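Local coordinates for protein intracellular serine protease (PDB 4ZOQ) that cleaves lanthipeptide substrates at specific sequences and probably works as a serine endopeptidase of the subtilisin-like S8 family, at residues 11-16 and 21-26; 59-64 and 247-252; 87-92 and 270-275; 232-235 and 239-242; 254-259 and 265-270. All blocks are in the same frame, centred on the assembly; numbering follows the deposited sequence.

Contact 1: residues 11-16 and 21-26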
# COMPACT_ATOMS: atom_id res chain seq x y z
N TRP B 11 -7.12 -5.56 18.74
CA TRP B 11 -8.47 -5.08 18.45
C TRP B 11 -9.39 -5.43 19.60
O TRP B 11 -9.27 -6.49 20.21
CB TRP B 11 -9.01 -5.69 17.16
CG TRP B 11 -8.22 -5.39 15.92
CD1 TRP B 11 -7.18 -4.54 15.80
CD2 TRP B 11 -8.45 -5.95 14.62
NE1 TRP B 11 -6.72 -4.54 14.51
CE2 TRP B 11 -7.49 -5.39 13.76
CE3 TRP B 11 -9.36 -6.87 14.09
CZ2 TRP B 11 -7.41 -5.73 12.41
CZ3 TRP B 11 -9.29 -7.19 12.75
CH2 TRP B 11 -8.32 -6.63 11.92
N GLY B 12 -10.34 -4.55 19.86
CA GLY B 12 -11.31 -4.76 20.92
C GLY B 12 -12.28 -5.87 20.59
O GLY B 12 -12.75 -6.55 21.51
N LEU B 13 -12.62 -6.03 19.30
CA LEU B 13 -13.48 -7.14 18.86
C LEU B 13 -14.84 -7.13 19.58
O LEU B 13 -15.54 -8.15 19.63
CB LEU B 13 -12.77 -8.49 19.06
CG LEU B 13 -11.44 -8.80 18.32
CD1 LEU B 13 -10.91 -10.12 18.76
CD2 LEU B 13 -11.64 -8.84 16.81
N ASP B 14 -15.19 -5.97 20.15
CA ASP B 14 -16.39 -5.80 20.97
C ASP B 14 -16.49 -6.84 22.11
O ASP B 14 -17.59 -7.16 22.57
CB ASP B 14 -17.63 -5.87 20.07
CG ASP B 14 -18.84 -5.24 20.69
OD1 ASP B 14 -18.70 -4.52 21.71
OD2 ASP B 14 -19.95 -5.44 20.15
N GLY B 15 -15.35 -7.36 22.55
CA GLY B 15 -15.36 -8.36 23.61
C GLY B 15 -15.79 -9.75 23.17
O GLY B 15 -15.76 -10.69 23.95
N ILE B 16 -16.20 -9.91 21.91
CA ILE B 16 -16.64 -11.22 21.42
C ILE B 16 -15.44 -12.11 21.16
O ILE B 16 -14.71 -11.92 20.18
CB ILE B 16 -17.48 -11.12 20.13
CG1 ILE B 16 -18.65 -10.14 20.30
CG2 ILE B 16 -17.96 -12.51 19.71
CD1 ILE B 16 -19.26 -9.66 18.98
N GLU B 21 -11.15 -16.40 15.89
CA GLU B 21 -11.03 -17.41 14.85
C GLU B 21 -10.66 -16.82 13.47
O GLU B 21 -9.98 -17.46 12.68
CB GLU B 21 -12.33 -18.21 14.73
CG GLU B 21 -12.49 -19.22 15.82
CD GLU B 21 -11.33 -20.19 15.85
OE1 GLU B 21 -10.99 -20.76 14.78
OE2 GLU B 21 -10.74 -20.34 16.95
N TYR B 22 -11.15 -15.61 13.19
CA TYR B 22 -10.97 -14.95 11.90
C TYR B 22 -9.69 -14.13 11.86
O TYR B 22 -9.33 -13.55 10.82
CB TYR B 22 -12.18 -14.05 11.60
CG TYR B 22 -13.52 -14.76 11.76
CD1 TYR B 22 -13.90 -15.79 10.90
CD2 TYR B 22 -14.40 -14.40 12.77
CE1 TYR B 22 -15.11 -16.43 11.05
CE2 TYR B 22 -15.61 -15.02 12.92
CZ TYR B 22 -15.96 -16.04 12.07
OH TYR B 22 -17.18 -16.67 12.24
N LEU B 23 -9.00 -14.09 13.00
CA LEU B 23 -7.73 -13.40 13.12
C LEU B 23 -6.57 -14.41 13.13
O LEU B 23 -5.48 -14.11 13.63
CB LEU B 23 -7.72 -12.54 14.38
CG LEU B 23 -8.42 -11.17 14.28
CD1 LEU B 23 -8.79 -10.64 15.66
CD2 LEU B 23 -7.53 -10.17 13.58
N TRP B 24 -6.84 -15.60 12.58
CA TRP B 24 -5.83 -16.66 12.45
C TRP B 24 -4.57 -16.13 11.80
O TRP B 24 -3.46 -16.50 12.24
CB TRP B 24 -6.36 -17.85 11.62
CG TRP B 24 -6.78 -17.48 10.23
CD1 TRP B 24 -8.04 -17.13 9.81
CD2 TRP B 24 -5.94 -17.41 9.07
NE1 TRP B 24 -8.03 -16.88 8.45
CE2 TRP B 24 -6.75 -17.02 7.98
CE3 TRP B 24 -4.57 -17.63 8.85
CZ2 TRP B 24 -6.24 -16.85 6.69
CZ3 TRP B 24 -4.05 -17.43 7.58
CH2 TRP B 24 -4.89 -17.05 6.51
N PHE B 25 -4.72 -15.26 10.80
CA PHE B 25 -3.57 -14.65 10.12
C PHE B 25 -2.74 -13.80 11.12
O PHE B 25 -1.51 -13.77 11.06
CB PHE B 25 -3.99 -13.80 8.91
CG PHE B 25 -4.65 -12.49 9.27
CD1 PHE B 25 -6.01 -12.43 9.52
CD2 PHE B 25 -3.89 -11.33 9.41
CE1 PHE B 25 -6.61 -11.23 9.89
CE2 PHE B 25 -4.49 -10.13 9.78
CZ PHE B 25 -5.83 -10.08 10.03
N ALA B 26 -3.42 -13.11 12.04
CA ALA B 26 -2.71 -12.22 12.99
C ALA B 26 -1.98 -13.06 14.04
O ALA B 26 -0.83 -12.77 14.38
CB ALA B 26 -3.66 -11.23 13.65
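Leu13, which meets Leu23 across this contact, donates its backbone N-H to Tyr269 OH, a hydroxyl that also bonds to Asp60 OD2. These bonds join the N-terminal arm of a subtilase domain to Tyr269, just before helix 24-30, where Leu23 is the N-cap residue. The arm bends sharply here: Leu13, Asp14 and Gly15 all have positive phi, and Gly15 N bonds to Gly12 O at 2.9 Å. The contact itself is apolar and buried. The two methyl branches of Leu23 divide the work. Leu23 CD2 lies over a face of the Trp11 six-membered ring, 4.0 Å from its centroid and 28° off the normal, a CH-pi contact. Trp11 CG stands anti to its own carbonyl carbon (chi1 -60°), and this sends the indole beside Leu23. The ring also touches Asn95 and Ile96 of helix 86-97. Exchanging Trp11 for an alanine would probably open a gap between Leu23 and helix 86-97 and deprive Leu23 CD2 of the ring face it rests on. The other branch turns to Leu13. The two leucines meet tip to tip, with Leu13 CD2 3.6 Å from Leu23 CD1 and Leu13 CD1 3.8 Å from that same methyl.

Contact 2: residues 59-64 and 247-252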
# COMPACT_ATOMS: atom_id res chain seq x y z
N PRO B 59 -12.42 2.57 16.97
CA PRO B 59 -11.90 2.26 18.31
C PRO B 59 -10.50 1.65 18.27
O PRO B 59 -9.66 1.95 19.12
CB PRO B 59 -12.90 1.22 18.86
CG PRO B 59 -14.13 1.43 18.06
CD PRO B 59 -13.71 1.92 16.71
N ASP B 60 -10.24 0.84 17.26
CA ASP B 60 -8.95 0.17 17.17
C ASP B 60 -7.87 1.05 16.55
O ASP B 60 -6.69 0.86 16.83
CB ASP B 60 -9.11 -1.12 16.38
CG ASP B 60 -10.02 -2.10 17.06
OD1 ASP B 60 -10.02 -2.16 18.32
OD2 ASP B 60 -10.75 -2.82 16.35
N LEU B 61 -8.26 2.03 15.75
CA LEU B 61 -7.27 2.79 14.97
C LEU B 61 -7.01 4.20 15.52
O LEU B 61 -5.93 4.75 15.31
CB LEU B 61 -7.71 2.89 13.51
CG LEU B 61 -8.08 1.54 12.88
CD1 LEU B 61 -8.59 1.68 11.43
CD2 LEU B 61 -6.93 0.54 13.01
N LYS B 62 -7.96 4.80 16.24
CA LYS B 62 -7.83 6.20 16.64
C LYS B 62 -6.57 6.50 17.49
O LYS B 62 -5.97 7.55 17.32
CB LYS B 62 -9.09 6.69 17.37
CG LYS B 62 -9.42 5.99 18.67
CD LYS B 62 -10.74 6.52 19.23
CE LYS B 62 -11.14 5.85 20.55
NZ LYS B 62 -10.45 6.47 21.72
N ALA B 63 -6.12 5.58 18.35
CA ALA B 63 -4.90 5.83 19.16
C ALA B 63 -3.61 5.98 18.34
O ALA B 63 -2.63 6.57 18.83
CB ALA B 63 -4.69 4.71 20.18
N SER B 64 -3.60 5.39 17.13
CA SER B 64 -2.43 5.37 16.23
C SER B 64 -2.54 6.35 15.08
O SER B 64 -1.57 6.58 14.35
CB SER B 64 -2.23 3.97 15.63
OG SER B 64 -2.13 2.99 16.64
N LEU B 247 -10.23 -11.33 9.03
CA LEU B 247 -10.97 -10.22 9.61
C LEU B 247 -10.27 -8.89 9.28
O LEU B 247 -9.05 -8.80 9.25
CB LEU B 247 -11.13 -10.38 11.13
CG LEU B 247 -12.31 -9.59 11.73
CD1 LEU B 247 -13.61 -10.14 11.18
CD2 LEU B 247 -12.32 -9.62 13.25
N THR B 248 -11.08 -7.86 9.05
CA THR B 248 -10.60 -6.50 8.82
C THR B 248 -11.33 -5.50 9.73
O THR B 248 -12.51 -5.69 10.10
CB THR B 248 -10.85 -6.06 7.36
OG1 THR B 248 -12.27 -6.11 7.07
CG2 THR B 248 -10.14 -6.97 6.40
N THR B 249 -10.66 -4.41 10.04
CA THR B 249 -11.36 -3.29 10.63
C THR B 249 -12.09 -2.60 9.50
O THR B 249 -11.55 -2.38 8.41
CB THR B 249 -10.42 -2.32 11.35
OG1 THR B 249 -9.29 -2.06 10.52
CG2 THR B 249 -9.91 -2.92 12.65
N TYR B 250 -13.35 -2.28 9.76
CA TYR B 250 -14.24 -1.72 8.76
C TYR B 250 -14.87 -0.48 9.41
O TYR B 250 -15.04 -0.46 10.64
CB TYR B 250 -15.27 -2.77 8.34
CG TYR B 250 -15.92 -2.52 7.00
CD1 TYR B 250 -15.18 -2.55 5.82
CD2 TYR B 250 -17.30 -2.31 6.91
CE1 TYR B 250 -15.77 -2.33 4.59
CE2 TYR B 250 -17.91 -2.10 5.69
CZ TYR B 250 -17.14 -2.11 4.53
OH TYR B 250 -17.75 -1.91 3.33
N PRO B 251 -15.13 0.59 8.62
CA PRO B 251 -15.64 1.84 9.20
C PRO B 251 -16.84 1.58 10.12
O PRO B 251 -17.83 0.98 9.71
CB PRO B 251 -16.03 2.66 7.98
CG PRO B 251 -15.14 2.16 6.88
CD PRO B 251 -15.01 0.68 7.14
N LYS B 252 -16.72 2.00 11.37
CA LYS B 252 -17.66 1.56 12.38
C LYS B 252 -19.09 2.05 12.08
O LYS B 252 -20.06 1.39 12.43
CB LYS B 252 -17.21 2.04 13.76
CG LYS B 252 -17.95 3.26 14.23
CD LYS B 252 -17.27 3.98 15.37
CE LYS B 252 -16.13 4.84 14.88
NZ LYS B 252 -15.44 5.42 16.06
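Thr249 closes strand 246-249 and meets both Asp60 and Leu61. The strand belongs to a two-stranded antiparallel sheet of this subtilase domain. Segment 59-64 comes from the loop after strand 46-51, which carries Asp51 of the predicted charge relay system. The two branches of Thr249 have different neighbours. Its OG1 sits between the backbone N and the carbonyl carbon (chi1 46°), and there it bonds to Thr88 O of helix 86-97. Leu61 CD1 lies 3.9 Å from Thr249 OG1 and helps to bury that hydroxyl. The methyl, Thr249 CG2, packs 3.8 Å from Asp60 OD2. That carboxylate oxygen is held elsewhere, by Tyr269 OH, while Asp60 OD1 takes the N-H of Gly12. Tyr250 and Pro251 direct their side chains away from segment 59-64, and the chain then returns to it at Lys252. The backbone N of Lys252 is bonded to Asp55 OD2. The Lys252 side chain bends at chi3 (79°) and brings its ammonium up to Pro59 at the more exposed end of the contact. The ammonium has a long, weak ion pair with Asp57. Across the contact, Lys252 NZ comes no nearer than 4.0 Å to Pro59 CD.

Contact 3: residues 87-92 and 270-275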
# COMPACT_ATOMS: atom_id res chain seq x y z
N GLY B 87 -9.39 1.81 2.78
CA GLY B 87 -8.23 2.27 3.51
C GLY B 87 -8.23 1.84 4.96
O GLY B 87 -7.19 1.62 5.56
N THR B 88 -9.43 1.78 5.53
CA THR B 88 -9.65 1.30 6.90
C THR B 88 -9.36 -0.19 7.03
O THR B 88 -8.84 -0.63 8.05
CB THR B 88 -11.08 1.59 7.36
OG1 THR B 88 -11.28 3.00 7.32
CG2 THR B 88 -11.32 1.11 8.78
N GLN B 89 -9.69 -0.96 6.01
CA GLN B 89 -9.33 -2.37 6.06
C GLN B 89 -7.79 -2.51 6.00
O GLN B 89 -7.19 -3.25 6.79
CB GLN B 89 -10.00 -3.14 4.92
CG GLN B 89 -11.51 -3.06 4.99
CD GLN B 89 -12.19 -3.85 3.89
OE1 GLN B 89 -12.16 -3.46 2.72
NE2 GLN B 89 -12.80 -4.98 4.25
N THR B 90 -7.16 -1.76 5.10
CA THR B 90 -5.71 -1.78 4.97
C THR B 90 -5.04 -1.33 6.29
O THR B 90 -4.15 -2.00 6.81
CB THR B 90 -5.26 -0.90 3.80
OG1 THR B 90 -5.92 -1.33 2.61
CG2 THR B 90 -3.76 -0.96 3.60
N ALA B 91 -5.54 -0.25 6.86
CA ALA B 91 -5.01 0.27 8.13
C ALA B 91 -5.00 -0.78 9.25
O ALA B 91 -4.05 -0.87 10.03
CB ALA B 91 -5.83 1.49 8.56
N GLY B 92 -6.08 -1.55 9.36
CA GLY B 92 -6.16 -2.56 10.39
C GLY B 92 -5.08 -3.61 10.25
O GLY B 92 -4.59 -4.12 11.26
N SER B 270 -15.10 -6.62 9.31
CA SER B 270 -15.65 -7.32 8.15
C SER B 270 -14.70 -8.43 7.67
O SER B 270 -13.46 -8.31 7.72
CB SER B 270 -15.96 -6.36 6.99
OG SER B 270 -16.59 -7.04 5.91
N LEU B 271 -15.29 -9.49 7.18
CA LEU B 271 -14.56 -10.61 6.64
C LEU B 271 -14.23 -10.29 5.19
O LEU B 271 -15.10 -9.89 4.41
CB LEU B 271 -15.41 -11.86 6.77
CG LEU B 271 -14.78 -13.10 7.37
CD1 LEU B 271 -14.03 -12.77 8.66
CD2 LEU B 271 -15.93 -14.05 7.65
N SER B 272 -12.98 -10.47 4.82
CA SER B 272 -12.53 -10.08 3.49
C SER B 272 -11.30 -10.87 3.06
O SER B 272 -10.91 -11.84 3.73
CB SER B 272 -12.24 -8.57 3.51
OG SER B 272 -12.04 -8.03 2.20
N TYR B 273 -10.69 -10.45 1.96
CA TYR B 273 -9.49 -11.08 1.42
C TYR B 273 -8.80 -10.14 0.41
O TYR B 273 -9.42 -9.22 -0.08
CB TYR B 273 -9.85 -12.43 0.77
CG TYR B 273 -10.56 -12.33 -0.56
CD1 TYR B 273 -9.87 -12.06 -1.74
CD2 TYR B 273 -11.95 -12.48 -0.64
CE1 TYR B 273 -10.53 -11.95 -2.97
CE2 TYR B 273 -12.63 -12.37 -1.86
CZ TYR B 273 -11.91 -12.11 -3.03
OH TYR B 273 -12.57 -12.02 -4.24
N GLY B 274 -7.55 -10.43 0.07
CA GLY B 274 -6.87 -9.72 -1.01
C GLY B 274 -5.42 -9.34 -0.74
O GLY B 274 -4.95 -9.29 0.44
N THR B 275 -4.69 -9.12 -1.84
CA THR B 275 -3.31 -8.64 -1.76
C THR B 275 -3.30 -7.26 -1.08
O THR B 275 -2.30 -6.85 -0.48
CB THR B 275 -2.60 -8.54 -3.15
OG1 THR B 275 -3.37 -7.74 -4.04
CG2 THR B 275 -2.36 -9.91 -3.78
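Gln89 of helix 86-97 extends its amide to Ser272 and Ser270 on strand 269-272. The tighter part is the meeting with Ser272. Gln89 NE2 lies 3.7 Å from Ser272 CB and 3.8 Å from Ser272 OG, a van der Waals approach with no hydrogen bond. Gln89 leaves the helix with CG anti to the carbonyl carbon (chi1 -61°) and stays extended at chi2 (-178°), which carries the amide across to the strand. The looser part is at Ser270, whose CB is 4.4 Å from Gln89 NE2. Burial runs the other way. The closer pair, Gln89 and Ser272, is partly exposed, while the looser approach is to the buried Ser270, whose hydroxyl bonds to Asp260 instead. In all, only 83 Å² is buried between the segments.

The setting is the active-site region of a subtilase. The Gln89 side chain is about 5 Å from that of His86 and about 6 Å from that of Ser276, both predicted charge relay residues. One polar link from Gln89 to the sheet runs through Thr248: Gln89 NE2 bonds to Thr248 OG1, which also bonds to Ser270 O. The amide is therefore steered by Thr248 on the neighbouring strand, while the serines across the contact mainly supply carbon surface.

Contact 4: residues 232-235 and 239-242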
# COMPACT_ATOMS: atom_id res chain seq x y z
N GLU B 232 -10.32 -22.59 -0.42
CA GLU B 232 -9.11 -23.08 -1.11
C GLU B 232 -9.40 -23.43 -2.54
O GLU B 232 -8.55 -23.29 -3.42
CB GLU B 232 -8.55 -24.32 -0.43
CG GLU B 232 -7.72 -24.10 0.78
CD GLU B 232 -6.31 -23.66 0.47
OE1 GLU B 232 -5.76 -24.01 -0.61
OE2 GLU B 232 -5.71 -23.03 1.37
N THR B 233 -10.59 -23.98 -2.75
CA THR B 233 -11.06 -24.43 -4.06
C THR B 233 -12.41 -23.81 -4.49
O THR B 233 -13.06 -24.31 -5.41
CB THR B 233 -11.14 -26.00 -4.11
OG1 THR B 233 -11.99 -26.46 -3.06
CG2 THR B 233 -9.74 -26.61 -3.92
N TYR B 234 -12.87 -22.81 -3.73
CA TYR B 234 -14.10 -22.07 -4.03
C TYR B 234 -14.27 -21.77 -5.52
O TYR B 234 -15.38 -21.85 -6.04
CB TYR B 234 -14.14 -20.75 -3.25
CG TYR B 234 -15.19 -19.80 -3.76
CD1 TYR B 234 -16.52 -19.94 -3.38
CD2 TYR B 234 -14.88 -18.82 -4.69
CE1 TYR B 234 -17.49 -19.10 -3.87
CE2 TYR B 234 -15.85 -17.99 -5.19
CZ TYR B 234 -17.16 -18.13 -4.78
OH TYR B 234 -18.14 -17.29 -5.25
N ASP B 235 -13.19 -21.41 -6.19
CA ASP B 235 -13.29 -21.11 -7.61
C ASP B 235 -13.83 -22.30 -8.37
O ASP B 235 -14.53 -22.12 -9.38
CB ASP B 235 -11.95 -20.70 -8.19
CG ASP B 235 -11.52 -19.32 -7.75
OD1 ASP B 235 -12.37 -18.56 -7.24
OD2 ASP B 235 -10.34 -18.98 -7.95
N MET B 239 -17.99 -23.42 -2.89
CA MET B 239 -18.11 -23.40 -1.44
C MET B 239 -17.19 -22.43 -0.74
O MET B 239 -15.98 -22.42 -0.98
CB MET B 239 -17.94 -24.81 -0.88
CG MET B 239 -19.09 -25.72 -1.25
SD MET B 239 -18.77 -27.41 -0.76
CE MET B 239 -17.77 -27.94 -2.16
N VAL B 240 -17.76 -21.65 0.16
CA VAL B 240 -17.01 -20.62 0.85
C VAL B 240 -16.64 -21.17 2.21
O VAL B 240 -17.52 -21.64 2.96
CB VAL B 240 -17.83 -19.32 1.02
CG1 VAL B 240 -17.13 -18.36 1.98
CG2 VAL B 240 -18.09 -18.66 -0.32
N ARG B 241 -15.36 -21.12 2.54
CA ARG B 241 -14.95 -21.56 3.87
C ARG B 241 -14.56 -20.29 4.58
O ARG B 241 -13.58 -19.63 4.23
CB ARG B 241 -13.82 -22.58 3.77
CG ARG B 241 -14.28 -23.63 2.77
CD ARG B 241 -13.23 -24.45 2.05
NE ARG B 241 -13.88 -25.01 0.87
CZ ARG B 241 -13.28 -25.27 -0.28
NH1 ARG B 241 -11.98 -25.08 -0.40
NH2 ARG B 241 -13.97 -25.75 -1.30
N VAL B 242 -15.35 -19.95 5.59
CA VAL B 242 -15.25 -18.64 6.20
C VAL B 242 -13.99 -18.52 7.01
O VAL B 242 -13.54 -17.40 7.32
CB VAL B 242 -16.47 -18.36 7.08
CG1 VAL B 242 -17.73 -18.24 6.19
CG2 VAL B 242 -16.65 -19.49 8.08
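Arg241 and Tyr234 carry most of this contact, and Met239 adds a backbone carbonyl. They meet where the chain folds back round the short helix 234-237, a surface excursion between strands 221-226 and 246-249 of the subtilase domain. Thr233 is at the N-cap position of that helix, though its side chain makes no capping bond. Arg241 extends from CG to NE and brings its guanidinium to Thr233. Arg241 NH1 donates to Thr233 OG1 at 3.0 Å, with the hydroxyl oxygen near the guanidinium plane. This bond is bent, at 136°, and its details are doubtful, because Arg241 NH1 also lies close to two other donors, Glu232 N and Thr233 N. Arg241 NH2 forms a salt bridge with Asp237, and Asp237 OD2 also bonds to Thr233 OG1. Asp237 thus meets both Arg241 and Thr233. A leucine in place of Arg241 would probably leave Asp237 without its ion-pair mate and Thr233 OG1 with one partner fewer. The Glu232 carboxylate is held elsewhere, by Ser208 and Asn210.

Tyr234 fills the other half. With CG anti to the backbone N (chi1 166°), its ring is turned to lie alongside Val240. Tyr234 CE1 touches Val240 CG2 at 3.6 Å. At the edge of the ring, near its plane, Met239 O approaches Tyr234 CB to 3.4 Å and Tyr234 CD1 to 3.5 Å.

Contact 5: residues 254-259 and 265-270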
# COMPACT_ATOMS: atom_id res chain seq x y z
N LYS B 254 -20.44 2.19 9.21
CA LYS B 254 -20.83 1.69 7.90
C LYS B 254 -21.38 0.29 8.10
O LYS B 254 -20.88 -0.44 8.95
CB LYS B 254 -19.63 1.72 6.94
CG LYS B 254 -19.97 1.55 5.47
CD LYS B 254 -18.74 1.38 4.59
CE LYS B 254 -19.14 1.03 3.15
NZ LYS B 254 -19.34 2.23 2.30
N ASP B 255 -22.44 -0.09 7.39
CA ASP B 255 -22.98 -1.45 7.51
C ASP B 255 -22.01 -2.46 6.91
O ASP B 255 -21.48 -2.23 5.82
CB ASP B 255 -24.33 -1.59 6.81
CG ASP B 255 -25.48 -0.88 7.52
OD1 ASP B 255 -25.46 -0.69 8.77
OD2 ASP B 255 -26.44 -0.54 6.80
N ASN B 256 -21.73 -3.55 7.61
CA ASN B 256 -20.90 -4.59 7.01
C ASN B 256 -21.80 -5.56 6.26
O ASN B 256 -23.00 -5.32 6.14
CB ASN B 256 -20.03 -5.29 8.05
CG ASN B 256 -20.83 -5.92 9.16
OD1 ASN B 256 -22.03 -6.19 9.02
ND2 ASN B 256 -20.16 -6.14 10.30
N THR B 257 -21.23 -6.65 5.74
CA THR B 257 -21.92 -7.50 4.77
C THR B 257 -22.85 -8.51 5.41
O THR B 257 -22.75 -8.79 6.59
CB THR B 257 -20.92 -8.29 3.91
OG1 THR B 257 -20.48 -9.46 4.63
CG2 THR B 257 -19.75 -7.39 3.49
N ALA B 258 -23.74 -9.09 4.59
CA ALA B 258 -24.65 -10.15 5.04
C ALA B 258 -23.92 -11.36 5.65
O ALA B 258 -24.39 -11.97 6.59
CB ALA B 258 -25.54 -10.59 3.89
N LEU B 259 -22.76 -11.71 5.10
CA LEU B 259 -21.94 -12.79 5.64
C LEU B 259 -21.47 -12.44 7.04
O LEU B 259 -21.50 -13.29 7.95
CB LEU B 259 -20.73 -13.03 4.75
CG LEU B 259 -19.71 -14.05 5.21
CD1 LEU B 259 -20.33 -15.44 5.22
CD2 LEU B 259 -18.47 -13.99 4.31
N ILE B 265 -20.64 -10.83 13.28
CA ILE B 265 -19.57 -9.87 13.31
C ILE B 265 -20.18 -8.49 13.46
O ILE B 265 -20.83 -8.01 12.52
CB ILE B 265 -18.74 -9.89 12.02
CG1 ILE B 265 -18.52 -11.32 11.50
CG2 ILE B 265 -17.49 -9.02 12.18
CD1 ILE B 265 -17.36 -12.06 12.11
N PRO B 266 -19.91 -7.81 14.57
CA PRO B 266 -20.51 -6.49 14.80
C PRO B 266 -19.89 -5.45 13.86
O PRO B 266 -18.85 -5.72 13.26
CB PRO B 266 -20.17 -6.19 16.26
CG PRO B 266 -18.91 -6.89 16.47
CD PRO B 266 -18.95 -8.15 15.63
N LYS B 267 -20.53 -4.30 13.70
CA LYS B 267 -19.95 -3.27 12.85
C LYS B 267 -18.61 -2.81 13.37
O LYS B 267 -18.34 -2.89 14.56
CB LYS B 267 -20.88 -2.08 12.69
CG LYS B 267 -22.06 -2.38 11.76
CD LYS B 267 -23.03 -1.18 11.73
CE LYS B 267 -24.23 -1.38 12.63
NZ LYS B 267 -25.05 -0.13 12.65
N GLY B 268 -17.74 -2.40 12.45
CA GLY B 268 -16.37 -2.07 12.81
C GLY B 268 -15.42 -3.16 12.35
O GLY B 268 -14.21 -2.99 12.44
N TYR B 269 -15.98 -4.30 11.93
CA TYR B 269 -15.19 -5.41 11.40
C TYR B 269 -15.89 -6.02 10.21
O TYR B 269 -17.12 -5.95 10.10
CB TYR B 269 -14.93 -6.49 12.47
CG TYR B 269 -14.32 -5.91 13.72
CD1 TYR B 269 -12.97 -5.56 13.77
CD2 TYR B 269 -15.10 -5.70 14.85
CE1 TYR B 269 -12.41 -5.00 14.91
CE2 TYR B 269 -14.55 -5.15 16.01
CZ TYR B 269 -13.20 -4.81 16.03
OH TYR B 269 -12.65 -4.27 17.17
N SER B 270 -15.10 -6.62 9.31
CA SER B 270 -15.65 -7.32 8.15
C SER B 270 -14.70 -8.43 7.67
O SER B 270 -13.46 -8.31 7.72
CB SER B 270 -15.96 -6.36 6.99
OG SER B 270 -16.59 -7.04 5.91
O HOH W 1 -18.86 -2.04 9.91
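Lys254 meets Lys267 through its backbone: Lys254 O lies 3.6 Å from Lys267 CD. The same carbonyl reaches Gly268 through a water, which donates to Lys254 O at 2.7 Å and accepts from Gly268 N at 2.8 Å. The Lys254 ammonium belongs elsewhere, bonded to Pro83 O. Asp255 runs side by side with Lys267 where both are exposed. Their salt bridge is long, with Asp255 OD1 3.9 Å from Lys267 NZ, and probably adds little.

Asn256 is the buried centre. Its CG stands between the backbone N and the carbonyl carbon (chi1 58°), which turns the amide into the bend of segment 265-270. Asn256 ND2 donates to Tyr269 O at 3.1 Å, nearly in line with the C=O bond and close to the amide plane. It also donates to Ile265 O at 3.0 Å, reaching that oxygen from above the carbonyl plane. The two bonds, at 161° and 150°, hold the amide's rotation and tie together Ile265, just before the turn, and Tyr269, its last residue. Thr257 follows as the N-cap of helix 258-262, its OG1 bonded to Asp260 N. Its methyl, Thr257 CG2, is 4.0 Å from Ser270 OG, which itself bonds to Asp260.

Pro266 to Tyr269 form a type II beta turn, with glycine at its third position as is usual for this turn. The turn leads into strand 269-272, so Asn256 braces, from within the long connection, the return to the two-stranded antiparallel sheet of this subtilase.

Contacts 2, 3 and 5 involve the two-stranded antiparallel sheet of strands 246-249 and 269-272. Contact 2 uses the first strand; contacts 3 and 5 use the second and share Ser270. Contact 1 packs nearby, and the centres of these four lie about 10 to 13 Å apart. Contact 4 stands apart at the surface, its centre about 19 to 27 Å from the others. Along the chain, contact 1 closes first. Contacts 2 and 3 interleave, each closing a span of about 180 residues, and contacts 4 and 5 are local bends within the span of contact 3. The N-terminal arm, this sheet and helix 86-97, which carries the predicted charge relay residue His86, are thereby joined in one region.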